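Local structure of putative gamma-glutamylcyclotransferase PH0828 (Pyrococcus horikoshii, 1V30) at residues K30-D35 against V61-K66; S7-V12 against G91-W96; Y40-E45 against K105-G110; A11-L16 against P48-G53. The protein is probably a gamma-glutamylcyclotransferase, an enzyme that releases 5-oxoproline from gamma-glutamyl compounds. One frame throughout, in Å; residues are numbered along the deposited sequence.

Contact 1: residues K30-D35 against V61-K66; sequences KFLGED and VYEVDK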
loop_
_atom_site.group_PDB
_atom_site.type_symbol
_atom_site.label_atom_id
_atom_site.label_comp_id
_atom_site.label_asym_id
_atom_site.label_seq_id
_atom_site.Cartn_x
_atom_site.Cartn_y
_atom_site.Cartn_z
ATOM N N LYS A 30 -3.659 9.619 -11.198
ATOM C CA LYS A 30 -4.134 8.743 -12.260
ATOM C C LYS A 30 -3.917 7.279 -11.895
ATOM O O LYS A 30 -2.787 6.849 -11.656
ATOM C CB LYS A 30 -3.414 9.052 -13.578
ATOM C CG LYS A 30 -3.824 8.133 -14.730
ATOM C CD LYS A 30 -3.253 8.575 -16.075
ATOM C CE LYS A 30 -1.732 8.571 -16.095
ATOM N NZ LYS A 30 -1.153 9.649 -15.247
ATOM N N PHE A 31 -5.009 6.524 -11.842
ATOM C CA PHE A 31 -4.959 5.102 -11.525
ATOM C C PHE A 31 -4.550 4.336 -12.778
ATOM O O PHE A 31 -5.212 4.429 -13.814
ATOM C CB PHE A 31 -6.336 4.624 -11.044
ATOM C CG PHE A 31 -6.419 3.141 -10.793
ATOM C CD1 PHE A 31 -5.611 2.533 -9.839
ATOM C CD2 PHE A 31 -7.335 2.356 -11.492
ATOM C CE1 PHE A 31 -5.711 1.166 -9.582
ATOM C CE2 PHE A 31 -7.445 0.986 -11.245
ATOM C CZ PHE A 31 -6.635 0.389 -10.289
ATOM N N LEU A 32 -3.453 3.590 -12.690
ATOM C CA LEU A 32 -2.977 2.813 -13.828
ATOM C C LEU A 32 -3.552 1.401 -13.797
ATOM O O LEU A 32 -3.796 0.795 -14.840
ATOM C CB LEU A 32 -1.448 2.731 -13.825
ATOM C CG LEU A 32 -0.641 4.031 -13.904
ATOM C CD1 LEU A 32 0.842 3.685 -13.954
ATOM C CD2 LEU A 32 -1.042 4.836 -15.135
ATOM N N GLY A 33 -3.769 0.884 -12.594
ATOM C CA GLY A 33 -4.297 -0.457 -12.442
ATOM C C GLY A 33 -3.675 -1.131 -11.237
ATOM O O GLY A 33 -2.780 -0.572 -10.598
ATOM N N GLU A 34 -4.150 -2.327 -10.916
ATOM C CA GLU A 34 -3.614 -3.070 -9.787
ATOM C C GLU A 34 -2.541 -4.020 -10.291
ATOM O O GLU A 34 -2.468 -4.320 -11.487
ATOM C CB GLU A 34 -4.723 -3.865 -9.092
ATOM C CG GLU A 34 -5.868 -3.004 -8.574
ATOM C CD GLU A 34 -6.924 -3.805 -7.826
ATOM O OE1 GLU A 34 -7.178 -4.961 -8.215
ATOM O OE2 GLU A 34 -7.504 -3.274 -6.856
ATOM N N ASP A 35 -1.697 -4.484 -9.380
ATOM C CA ASP A 35 -0.641 -5.412 -9.734
ATOM C C ASP A 35 -0.253 -6.171 -8.474
ATOM O O ASP A 35 -0.787 -5.908 -7.393
ATOM C CB ASP A 35 0.558 -4.640 -10.294
ATOM C CG ASP A 35 1.555 -5.534 -11.012
ATOM O OD1 ASP A 35 1.239 -6.714 -11.281
ATOM O OD2 ASP A 35 2.661 -5.041 -11.323
ATOM N N VAL A 61 -1.519 0.855 -8.491
ATOM C CA VAL A 61 -0.454 1.707 -9.001
ATOM C C VAL A 61 -1.008 3.018 -9.544
ATOM O O VAL A 61 -1.956 3.026 -10.339
ATOM C CB VAL A 61 0.344 0.985 -10.107
ATOM C CG1 VAL A 61 1.535 1.837 -10.532
ATOM C CG2 VAL A 61 0.818 -0.367 -9.601
ATOM N N TYR A 62 -0.411 4.124 -9.107
ATOM C CA TYR A 62 -0.835 5.456 -9.518
ATOM C C TYR A 62 0.311 6.313 -10.019
ATOM O O TYR A 62 1.479 6.072 -9.698
ATOM C CB TYR A 62 -1.462 6.222 -8.349
ATOM C CG TYR A 62 -2.731 5.645 -7.788
ATOM C CD1 TYR A 62 -2.699 4.573 -6.899
ATOM C CD2 TYR A 62 -3.970 6.166 -8.155
ATOM C CE1 TYR A 62 -3.871 4.033 -6.385
ATOM C CE2 TYR A 62 -5.147 5.634 -7.650
ATOM C CZ TYR A 62 -5.091 4.569 -6.768
ATOM O OH TYR A 62 -6.252 4.028 -6.274
ATOM N N GLU A 63 -0.043 7.322 -10.806
ATOM C CA GLU A 63 0.914 8.301 -11.296
ATOM C C GLU A 63 0.472 9.559 -10.560
ATOM O O GLU A 63 -0.691 9.957 -10.657
ATOM C CB GLU A 63 0.778 8.533 -12.805
ATOM C CG GLU A 63 1.186 7.370 -13.691
ATOM C CD GLU A 63 1.316 7.783 -15.149
ATOM O OE1 GLU A 63 1.434 6.894 -16.018
ATOM O OE2 GLU A 63 1.305 9.000 -15.426
ATOM N N VAL A 64 1.381 10.169 -9.806
ATOM C CA VAL A 64 1.062 11.380 -9.056
ATOM C C VAL A 64 2.080 12.463 -9.389
ATOM O O VAL A 64 3.215 12.155 -9.749
ATOM C CB VAL A 64 1.103 11.123 -7.528
ATOM C CG1 VAL A 64 0.173 9.981 -7.167
ATOM C CG2 VAL A 64 2.526 10.809 -7.083
ATOM N N ASP A 65 1.682 13.729 -9.286
ATOM C CA ASP A 65 2.628 14.800 -9.571
ATOM C C ASP A 65 3.565 14.986 -8.383
ATOM O O ASP A 65 3.337 14.429 -7.306
ATOM C CB ASP A 65 1.914 16.119 -9.912
ATOM C CG ASP A 65 0.934 16.558 -8.849
ATOM O OD1 ASP A 65 1.276 16.504 -7.650
ATOM O OD2 ASP A 65 -0.182 16.983 -9.217
ATOM N N LYS A 66 4.622 15.760 -8.589
ATOM C CA LYS A 66 5.621 16.006 -7.558
ATOM C C LYS A 66 5.044 16.561 -6.260
ATOM O O LYS A 66 5.361 16.074 -5.172
ATOM C CB LYS A 66 6.689 16.962 -8.095
ATOM C CG LYS A 66 7.853 17.209 -7.148
ATOM C CD LYS A 66 8.929 18.047 -7.826
ATOM C CE LYS A 66 10.112 18.301 -6.906
ATOM N NZ LYS A 66 11.198 19.043 -7.607
#
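A classic beta bulge joins these two antiparallel strands: Leu32 and Gly33 both face Val61. Leu32 N donates to Val61 O at 2.8 Å, and Val61 N donates to Gly33 O at 2.8 Å. Gly33 has a phi of 144°, where a side chain would press on the carbonyl oxygen before it. Away from the bulge the pairing is regular. Lys30 and Glu63 exchange backbone bonds in both directions, and Phe31 and Tyr62 make the adjoining non-hydrogen-bonded pair. Strand 56-64 is the middle strand of a three-stranded antiparallel sheet, so its other edge pairs with strand 8-12. On the Lys30 face, the chains of Lys30 and Glu63 run side by side. Bends at chi3 (61°) and chi4 bring Lys30 NZ to Glu63 OE2 at a short 2.5 Å. This salt bridge meets the carboxylate from above its plane. Leu32 crosses the Glu63 chain at about a right angle, and its CD1 lies 4.0 Å from Val61 CG1. On the opposite face, Phe31 CD1 sits over the Tyr62 ring, offset toward the rim and 3.7 Å from Tyr62 CZ. The ring planes are 51° apart. Tyr62 OH is hydrogen-bonded to Glu60.

Contact 2: residues S7-V12 against G91-W96; sequences SVRIAV and GKAFLW
Ile10 and Phe94 bridge their backbones at the tight centre of this contact. Phe94 N donates to Arg9 O at 2.8 Å, and Ala11 N donates to Phe94 O at 2.8 Å. The side chains here are small: Ala11 CB lies 4.2 Å from Ala93 CB. Val8 CG1 comes obliquely to the Phe94 ring, 3.4 Å from Phe94 CD1. Farther along, the benzo edge of Trp96 reaches Val12 CG1, and Ile10 CG2 comes within 4.2 Å of Trp96 CH2. The strands run in roughly the same direction, 42° apart, with a single bridge. They join the sheet of strands 8-12, 56-64 and 30-37 to the hairpin of strands 81-86 and 93-98, consistent with the beta-barrel core of this family. Beyond Leu95 the strands splay, and a water fills in: it donates to Ala11 O and accepts from Trp96 N. The looser, more exposed end belongs to Arg9. Its chain bends at chi3 (-61°), and NH1 donates to Lys92 O at 2.8 Å, with Gly91 N over one guanidinium face. A leucine in place of Arg9 would probably leave Lys92 O without this donor and the loop at Gly91 less firmly held.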
loop_
_atom_site.group_PDB
_atom_site.type_symbol
_atom_site.label_atom_id
_atom_site.label_comp_id
_atom_site.label_asym_id
_atom_site.label_seq_id
_atom_site.Cartn_x
_atom_site.Cartn_y
_atom_site.Cartn_z
ATOM N N SER A 7 6.202 13.946 -12.254
ATOM C CA SER A 7 5.257 12.805 -12.080
ATOM C C SER A 7 5.974 11.600 -11.479
ATOM O O SER A 7 7.016 11.173 -11.978
ATOM C CB SER A 7 4.643 12.423 -13.429
ATOM O OG SER A 7 3.744 11.336 -13.295
ATOM N N VAL A 8 5.411 11.057 -10.405
ATOM C CA VAL A 8 5.992 9.903 -9.726
ATOM C C VAL A 8 5.022 8.725 -9.730
ATOM O O VAL A 8 3.824 8.895 -9.501
ATOM C CB VAL A 8 6.342 10.233 -8.254
ATOM C CG1 VAL A 8 7.015 9.040 -7.596
ATOM C CG2 VAL A 8 7.242 11.456 -8.192
ATOM N N ARG A 9 5.544 7.532 -9.988
ATOM C CA ARG A 9 4.721 6.331 -10.000
ATOM C C ARG A 9 4.825 5.678 -8.624
ATOM O O ARG A 9 5.930 5.434 -8.136
ATOM C CB ARG A 9 5.219 5.363 -11.080
ATOM C CG ARG A 9 4.303 4.178 -11.334
ATOM C CD ARG A 9 4.804 3.326 -12.498
ATOM N NE ARG A 9 4.860 4.081 -13.747
ATOM C CZ ARG A 9 5.969 4.294 -14.451
ATOM N NH1 ARG A 9 7.134 3.807 -14.040
ATOM N NH2 ARG A 9 5.913 5.004 -15.569
ATOM N N ILE A 10 3.682 5.413 -7.993
ATOM C CA ILE A 10 3.677 4.782 -6.676
ATOM C C ILE A 10 2.810 3.526 -6.660
ATOM O O ILE A 10 1.869 3.400 -7.453
ATOM C CB ILE A 10 3.168 5.748 -5.569
ATOM C CG1 ILE A 10 1.704 6.121 -5.817
ATOM C CG2 ILE A 10 4.036 7.006 -5.532
ATOM C CD1 ILE A 10 1.107 7.005 -4.739
ATOM N N ALA A 11 3.139 2.601 -5.763
ATOM C CA ALA A 11 2.405 1.349 -5.610
ATOM C C ALA A 11 1.971 1.288 -4.152
ATOM O O ALA A 11 2.808 1.187 -3.245
ATOM C CB ALA A 11 3.303 0.170 -5.944
ATOM N N VAL A 12 0.661 1.361 -3.926
ATOM C CA VAL A 12 0.125 1.349 -2.573
ATOM C C VAL A 12 -0.664 0.084 -2.262
ATOM O O VAL A 12 -1.471 -0.387 -3.071
ATOM C CB VAL A 12 -0.733 2.616 -2.317
ATOM C CG1 VAL A 12 0.146 3.858 -2.463
ATOM C CG2 VAL A 12 -1.910 2.684 -3.293
ATOM N N GLY A 91 5.856 -0.355 -14.905
ATOM C CA GLY A 91 7.171 0.242 -14.744
ATOM C C GLY A 91 7.535 0.375 -13.275
ATOM O O GLY A 91 6.731 0.067 -12.394
ATOM N N LYS A 92 8.754 0.825 -13.002
ATOM C CA LYS A 92 9.206 0.991 -11.627
ATOM C C LYS A 92 8.329 1.983 -10.871
ATOM O O LYS A 92 7.870 2.982 -11.427
ATOM C CB LYS A 92 10.660 1.468 -11.608
ATOM C CG LYS A 92 11.675 0.391 -11.957
ATOM C CD LYS A 92 11.767 -0.657 -10.858
ATOM C CE LYS A 92 12.840 -1.691 -11.170
ATOM N NZ LYS A 92 12.976 -2.700 -10.081
ATOM N N ALA A 93 8.101 1.696 -9.593
ATOM C CA ALA A 93 7.282 2.557 -8.750
ATOM C C ALA A 93 7.837 2.591 -7.335
ATOM O O ALA A 93 8.594 1.702 -6.934
ATOM C CB ALA A 93 5.835 2.047 -8.730
ATOM N N PHE A 94 7.469 3.627 -6.590
ATOM C CA PHE A 94 7.896 3.749 -5.205
ATOM C C PHE A 94 6.834 3.111 -4.320
ATOM O O PHE A 94 5.637 3.158 -4.625
ATOM C CB PHE A 94 8.076 5.216 -4.813
ATOM C CG PHE A 94 9.268 5.862 -5.445
ATOM C CD1 PHE A 94 9.134 6.626 -6.597
ATOM C CD2 PHE A 94 10.532 5.685 -4.898
ATOM C CE1 PHE A 94 10.249 7.211 -7.199
ATOM C CE2 PHE A 94 11.652 6.263 -5.492
ATOM C CZ PHE A 94 11.509 7.028 -6.644
ATOM N N LEU A 95 7.284 2.521 -3.222
ATOM C CA LEU A 95 6.406 1.864 -2.267
ATOM C C LEU A 95 6.931 2.179 -0.876
ATOM O O LEU A 95 8.144 2.292 -0.681
ATOM C CB LEU A 95 6.407 0.353 -2.523
ATOM C CG LEU A 95 5.653 -0.558 -1.553
ATOM C CD1 LEU A 95 5.014 -1.703 -2.325
ATOM C CD2 LEU A 95 6.601 -1.084 -0.487
ATOM N N TRP A 96 6.021 2.344 0.079
ATOM C CA TRP A 96 6.393 2.649 1.451
ATOM C C TRP A 96 6.459 1.358 2.240
ATOM O O TRP A 96 5.435 0.791 2.620
ATOM C CB TRP A 96 5.380 3.606 2.073
ATOM C CG TRP A 96 5.555 5.023 1.614
ATOM C CD1 TRP A 96 6.399 5.957 2.143
ATOM C CD2 TRP A 96 4.882 5.665 0.521
ATOM N NE1 TRP A 96 6.290 7.142 1.452
ATOM C CE2 TRP A 96 5.367 6.990 0.449
ATOM C CE3 TRP A 96 3.916 5.250 -0.407
ATOM C CZ2 TRP A 96 4.919 7.903 -0.510
ATOM C CZ3 TRP A 96 3.469 6.159 -1.362
ATOM C CH2 TRP A 96 3.970 7.469 -1.404
HETATM O O HOH W 1 3.229 1.868 -0.609
#

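Contact 3: residues Y40-E45 against K105-G110; sequences YQLYFE and KRIKSG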
loop_
_atom_site.group_PDB
_atom_site.type_symbol
_atom_site.label_atom_id
_atom_site.label_comp_id
_atom_site.label_asym_id
_atom_site.label_seq_id
_atom_site.Cartn_x
_atom_site.Cartn_y
_atom_site.Cartn_z
ATOM N N TYR A 40 6.998 -9.801 -0.910
ATOM C CA TYR A 40 6.475 -9.019 0.204
ATOM C C TYR A 40 5.335 -9.715 0.934
ATOM O O TYR A 40 4.547 -10.443 0.334
ATOM C CB TYR A 40 5.985 -7.646 -0.268
ATOM C CG TYR A 40 7.069 -6.599 -0.371
ATOM C CD1 TYR A 40 7.793 -6.424 -1.550
ATOM C CD2 TYR A 40 7.389 -5.799 0.724
ATOM C CE1 TYR A 40 8.816 -5.475 -1.632
ATOM C CE2 TYR A 40 8.406 -4.852 0.653
ATOM C CZ TYR A 40 9.115 -4.695 -0.525
ATOM O OH TYR A 40 10.126 -3.766 -0.581
ATOM N N GLN A 41 5.265 -9.473 2.239
ATOM C CA GLN A 41 4.209 -10.021 3.076
ATOM C C GLN A 41 3.448 -8.841 3.661
ATOM O O GLN A 41 4.010 -7.756 3.833
ATOM C CB GLN A 41 4.792 -10.869 4.201
ATOM C CG GLN A 41 5.650 -12.020 3.721
ATOM C CD GLN A 41 6.069 -12.920 4.854
ATOM O OE1 GLN A 41 6.368 -12.450 5.952
ATOM N NE2 GLN A 41 6.104 -14.222 4.596
ATOM N N LEU A 42 2.176 -9.058 3.973
ATOM C CA LEU A 42 1.327 -8.007 4.519
ATOM C C LEU A 42 0.813 -8.369 5.904
ATOM O O LEU A 42 0.269 -9.455 6.103
ATOM C CB LEU A 42 0.135 -7.771 3.586
ATOM C CG LEU A 42 -0.899 -6.717 4.000
ATOM C CD1 LEU A 42 -0.251 -5.346 4.078
ATOM C CD2 LEU A 42 -2.042 -6.702 2.985
ATOM N N TYR A 43 0.992 -7.454 6.850
ATOM C CA TYR A 43 0.533 -7.635 8.223
ATOM C C TYR A 43 -0.374 -6.466 8.580
ATOM O O TYR A 43 -0.282 -5.392 7.980
ATOM C CB TYR A 43 1.714 -7.670 9.198
ATOM C CG TYR A 43 2.600 -8.881 9.043
ATOM C CD1 TYR A 43 3.524 -8.961 8.002
ATOM C CD2 TYR A 43 2.488 -9.962 9.912
ATOM C CE1 TYR A 43 4.311 -10.092 7.827
ATOM C CE2 TYR A 43 3.272 -11.099 9.747
ATOM C CZ TYR A 43 4.179 -11.154 8.700
ATOM O OH TYR A 43 4.947 -12.283 8.518
ATOM N N PHE A 44 -1.238 -6.659 9.568
ATOM C CA PHE A 44 -2.134 -5.586 9.965
ATOM C C PHE A 44 -2.496 -5.614 11.440
ATOM O O PHE A 44 -2.959 -6.631 11.951
ATOM C CB PHE A 44 -3.416 -5.641 9.111
ATOM C CG PHE A 44 -4.441 -4.594 9.464
ATOM C CD1 PHE A 44 -5.706 -4.971 9.913
ATOM C CD2 PHE A 44 -4.155 -3.238 9.331
ATOM C CE1 PHE A 44 -6.672 -4.011 10.223
ATOM C CE2 PHE A 44 -5.117 -2.270 9.640
ATOM C CZ PHE A 44 -6.377 -2.662 10.086
ATOM N N GLU A 45 -2.238 -4.503 12.125
ATOM C CA GLU A 45 -2.617 -4.362 13.530
ATOM C C GLU A 45 -3.585 -3.179 13.490
ATOM O O GLU A 45 -4.786 -3.374 13.304
ATOM C CB GLU A 45 -1.417 -4.046 14.428
ATOM C CG GLU A 45 -1.797 -4.081 15.906
ATOM C CD GLU A 45 -0.686 -3.631 16.833
ATOM O OE1 GLU A 45 -0.556 -4.245 17.911
ATOM O OE2 GLU A 45 0.037 -2.666 16.501
ATOM N N LYS A 105 -1.785 -9.567 12.794
ATOM C CA LYS A 105 -1.920 -10.831 12.084
ATOM C C LYS A 105 -1.512 -10.706 10.624
ATOM O O LYS A 105 -1.660 -9.650 10.009
ATOM C CB LYS A 105 -3.366 -11.330 12.159
ATOM C CG LYS A 105 -4.153 -10.774 13.331
ATOM C CD LYS A 105 -4.904 -9.513 12.927
ATOM C CE LYS A 105 -4.992 -8.524 14.073
ATOM N NZ LYS A 105 -3.678 -7.870 14.295
ATOM N N ARG A 106 -0.990 -11.790 10.070
ATOM C CA ARG A 106 -0.595 -11.786 8.674
ATOM C C ARG A 106 -1.822 -11.906 7.785
ATOM O O ARG A 106 -2.736 -12.679 8.073
ATOM C CB ARG A 106 0.345 -12.954 8.368
ATOM C CG ARG A 106 0.510 -13.194 6.873
ATOM C CD ARG A 106 1.574 -14.225 6.560
ATOM N NE ARG A 106 1.774 -14.345 5.119
ATOM C CZ ARG A 106 2.775 -15.011 4.556
ATOM N NH1 ARG A 106 3.674 -15.623 5.314
ATOM N NH2 ARG A 106 2.882 -15.057 3.236
ATOM N N ILE A 107 -1.849 -11.128 6.710
ATOM C CA ILE A 107 -2.949 -11.201 5.760
ATOM C C ILE A 107 -2.407 -12.108 4.657
ATOM O O ILE A 107 -1.676 -11.669 3.768
ATOM C CB ILE A 107 -3.313 -9.803 5.222
ATOM C CG1 ILE A 107 -3.807 -8.930 6.382
ATOM C CG2 ILE A 107 -4.388 -9.917 4.146
ATOM C CD1 ILE A 107 -4.324 -7.574 5.973
ATOM N N LYS A 108 -2.751 -13.390 4.757
ATOM C CA LYS A 108 -2.282 -14.424 3.836
ATOM C C LYS A 108 -2.467 -14.163 2.352
ATOM O O LYS A 108 -1.600 -14.509 1.554
ATOM C CB LYS A 108 -2.925 -15.774 4.175
ATOM C CG LYS A 108 -2.726 -16.238 5.611
ATOM C CD LYS A 108 -3.403 -15.289 6.587
ATOM C CE LYS A 108 -4.842 -14.998 6.172
ATOM N NZ LYS A 108 -5.392 -13.822 6.886
ATOM N N SER A 109 -3.591 -13.568 1.973
ATOM C CA SER A 109 -3.845 -13.301 0.562
ATOM C C SER A 109 -2.947 -12.200 0.014
ATOM O O SER A 109 -2.799 -12.061 -1.200
ATOM C CB SER A 109 -5.308 -12.909 0.351
ATOM O OG SER A 109 -5.581 -11.631 0.897
ATOM N N GLY A 110 -2.348 -11.424 0.912
ATOM C CA GLY A 110 -1.489 -10.330 0.494
ATOM C C GLY A 110 -2.317 -9.161 -0.012
ATOM O O GLY A 110 -1.782 -8.210 -0.578
HETATM O O HOH W 2 1.160 -11.646 3.371
#
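Leu42 and Ile107 meet first through the backbone. Ile107 N donates to Leu42 O at 2.8 Å, nearly straight at 173°. Phe44 N donates to Lys105 O at 3.1 Å, within the hydrogen-bonded antiparallel pair of Lys105 and Phe44. Tyr43 and Arg106 make the next, non-hydrogen-bonded pair. The chain then folds back in a type I turn from Ile107 to Gly110, whose positive phi suits glycine.

Polar side chains add to this. The much-bent Lys105 chain returns NZ to Phe44 O, 2.7 Å away and in the carbonyl plane. Arg106 runs extended, with CG anti to N (chi1 166°). Gln41 CD lies over one guanidinium face, offset toward its rim, with the planes 54° apart. Gln41 NE2 and Arg106 NH1 are both donors and do not bond each other. Instead, Gln41 NE2 bonds Lys54 O, and Arg106 NH2 reaches the same oxygen weakly. A water accepts from Leu42 N, donates to Ile107 O and accepts weakly from Arg106 NE. Cutting Arg106 back to an alanine would probably take away the guanidinium beside Gln41 CD and leave the water without its weak third partner.

Apolar contacts gather round Ile107 CD1, which is 3.9 Å from Leu42 CD2 and 3.8 Å from Phe44 CB. Tyr43 CE2 rests on Arg106 CB at 3.7 Å.

Strand 40-44 is the middle strand here, between 48-51 and 105-106. Phe44 and Ile107 also pack against Ile115 of helix 114-123, and Leu42 touches Leu57 of strand 56-64.

Contact 4: residues A11-L16 against P48-G53; sequences AVYGTL and PYAVKG
Tyr13 meets Ala50 directly after strand 8-12 ends. Its CG lies between the backbone N and the carbonyl carbon (chi1 57°), which sends the ring across to strand 48-51. The Ala50 methyl sits over one face of the ring in a CH-pi arrangement. The closest carbon pair is too short to be taken literally, so the exact depth is doubtful. Pro48 O lies at the ring edge, 4.0 Å from Tyr13 CE2. Ala50 N gives a weak hydrogen bond to Tyr13 OH (3.2 Å, 141°), while the main partner of this hydroxyl is Trp96 O. Gly14 follows, with its CA 3.8 Å from Pro48 CG. A side chain at Gly14 would run into that ring carbon. Thr15 then crosses the proline at about a right angle, and its OG1 is 3.3 Å from Pro48 CD. Leu16 comes last here. Tyr13, Gly14, Thr15 and Leu16 are the probable substrate-binding residues, as in related enzymes. Tyr13 N and Leu16 N bond sulfonate oxygens of a bound CHES molecule, probably from the crystallisation liquor, and Gly14 N and Thr15 N do so weakly. The chemistry is thus divided: side-chain packing on Pro48 and Ala50 lies on one part of the loop, while its backbone N-H groups face an anion. This is consistent with a pocket that receives an acidic group of the substrate.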
loop_
_atom_site.group_PDB
_atom_site.type_symbol
_atom_site.label_atom_id
_atom_site.label_comp_id
_atom_site.label_asym_id
_atom_site.label_seq_id
_atom_site.Cartn_x
_atom_site.Cartn_y
_atom_site.Cartn_z
ATOM N N ALA A 11 3.139 2.601 -5.763
ATOM C CA ALA A 11 2.405 1.349 -5.610
ATOM C C ALA A 11 1.971 1.288 -4.152
ATOM O O ALA A 11 2.808 1.187 -3.245
ATOM C CB ALA A 11 3.303 0.170 -5.944
ATOM N N VAL A 12 0.661 1.361 -3.926
ATOM C CA VAL A 12 0.125 1.349 -2.573
ATOM C C VAL A 12 -0.664 0.084 -2.262
ATOM O O VAL A 12 -1.471 -0.387 -3.071
ATOM C CB VAL A 12 -0.733 2.616 -2.317
ATOM C CG1 VAL A 12 0.146 3.858 -2.463
ATOM C CG2 VAL A 12 -1.910 2.684 -3.293
ATOM N N TYR A 13 -0.408 -0.471 -1.082
ATOM C CA TYR A 13 -1.034 -1.712 -0.644
ATOM C C TYR A 13 -1.977 -1.554 0.535
ATOM O O TYR A 13 -2.713 -2.484 0.860
ATOM C CB TYR A 13 0.054 -2.705 -0.233
ATOM C CG TYR A 13 0.972 -2.158 0.849
ATOM C CD1 TYR A 13 2.154 -1.491 0.522
ATOM C CD2 TYR A 13 0.649 -2.293 2.205
ATOM C CE1 TYR A 13 2.997 -0.977 1.524
ATOM C CE2 TYR A 13 1.482 -1.781 3.208
ATOM C CZ TYR A 13 2.653 -1.131 2.860
ATOM O OH TYR A 13 3.490 -0.682 3.859
ATOM N N GLY A 14 -1.961 -0.394 1.177
ATOM C CA GLY A 14 -2.792 -0.234 2.352
ATOM C C GLY A 14 -3.599 1.028 2.508
ATOM O O GLY A 14 -4.592 1.238 1.814
ATOM N N THR A 15 -3.159 1.870 3.434
ATOM C CA THR A 15 -3.834 3.109 3.787
ATOM C C THR A 15 -4.200 4.056 2.647
ATOM O O THR A 15 -5.207 4.771 2.729
ATOM C CB THR A 15 -2.990 3.842 4.845
ATOM O OG1 THR A 15 -2.557 2.889 5.826
ATOM C CG2 THR A 15 -3.799 4.913 5.532
ATOM N N LEU A 16 -3.403 4.054 1.587
ATOM C CA LEU A 16 -3.656 4.921 0.441
ATOM C C LEU A 16 -4.538 4.296 -0.649
ATOM O O LEU A 16 -4.943 4.983 -1.589
ATOM C CB LEU A 16 -2.325 5.384 -0.166
ATOM C CG LEU A 16 -1.504 6.378 0.669
ATOM C CD1 LEU A 16 -0.069 6.396 0.169
ATOM C CD2 LEU A 16 -2.128 7.766 0.595
ATOM N N PRO A 48 -1.473 -1.048 8.220
ATOM C CA PRO A 48 -1.011 -2.122 7.338
ATOM C C PRO A 48 0.504 -2.033 7.178
ATOM O O PRO A 48 1.058 -0.936 7.081
ATOM C CB PRO A 48 -1.749 -1.837 6.035
ATOM C CG PRO A 48 -1.776 -0.342 6.004
ATOM C CD PRO A 48 -2.075 0.056 7.445
ATOM N N TYR A 49 1.164 -3.185 7.136
ATOM C CA TYR A 49 2.614 -3.222 7.008
ATOM C C TYR A 49 3.100 -4.171 5.931
ATOM O O TYR A 49 2.778 -5.352 5.947
ATOM C CB TYR A 49 3.254 -3.656 8.325
ATOM C CG TYR A 49 2.804 -2.876 9.532
ATOM C CD1 TYR A 49 2.071 -3.490 10.544
ATOM C CD2 TYR A 49 3.140 -1.534 9.686
ATOM C CE1 TYR A 49 1.690 -2.789 11.681
ATOM C CE2 TYR A 49 2.765 -0.823 10.817
ATOM C CZ TYR A 49 2.043 -1.457 11.812
ATOM O OH TYR A 49 1.700 -0.767 12.944
ATOM N N ALA A 50 3.880 -3.649 4.990
ATOM C CA ALA A 50 4.453 -4.495 3.952
ATOM C C ALA A 50 5.932 -4.635 4.289
ATOM O O ALA A 50 6.635 -3.640 4.468
ATOM C CB ALA A 50 4.287 -3.861 2.573
ATOM N N VAL A 51 6.384 -5.876 4.419
ATOM C CA VAL A 51 7.784 -6.156 4.719
ATOM C C VAL A 51 8.249 -7.251 3.783
ATOM O O VAL A 51 7.447 -8.053 3.311
ATOM C CB VAL A 51 7.974 -6.631 6.175
ATOM C CG1 VAL A 51 7.597 -5.517 7.135
ATOM C CG2 VAL A 51 7.144 -7.879 6.436
ATOM N N LYS A 52 9.547 -7.283 3.506
ATOM C CA LYS A 52 10.079 -8.301 2.616
ATOM C C LYS A 52 9.887 -9.683 3.213
ATOM O O LYS A 52 10.048 -9.882 4.415
ATOM C CB LYS A 52 11.563 -8.058 2.351
ATOM C CG LYS A 52 11.838 -6.778 1.595
ATOM C CD LYS A 52 13.285 -6.714 1.151
ATOM C CE LYS A 52 13.572 -5.411 0.440
ATOM N NZ LYS A 52 13.420 -4.263 1.368
ATOM N N GLY A 53 9.535 -10.633 2.355
ATOM C CA GLY A 53 9.319 -11.995 2.795
ATOM C C GLY A 53 8.657 -12.805 1.700
ATOM O O GLY A 53 8.248 -12.265 0.674
#

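How the contacts relate
Contact 4 is the buried one, near the centre of the chain. Contacts 1, 2 and 3 are partly buried and include charged side chains such as Lys30, Arg9 and Lys105. Contacts 1 and 2 meet in one sheet, where strand 56-64 pairs with strand 8-12. Contact 4 continues that same strand 8-12 into the probable substrate loop and shares Ala11 and Val12 with contact 2. On the far side of the chain's centre from contacts 1 and 2, contact 3 touches contact 4 through the pairing of strands 40-44 and 48-51. Backbone hydrogen bonds cross contacts 1 to 3; contact 4 rests on side-chain packing, and its one crossing hydrogen bond is weak.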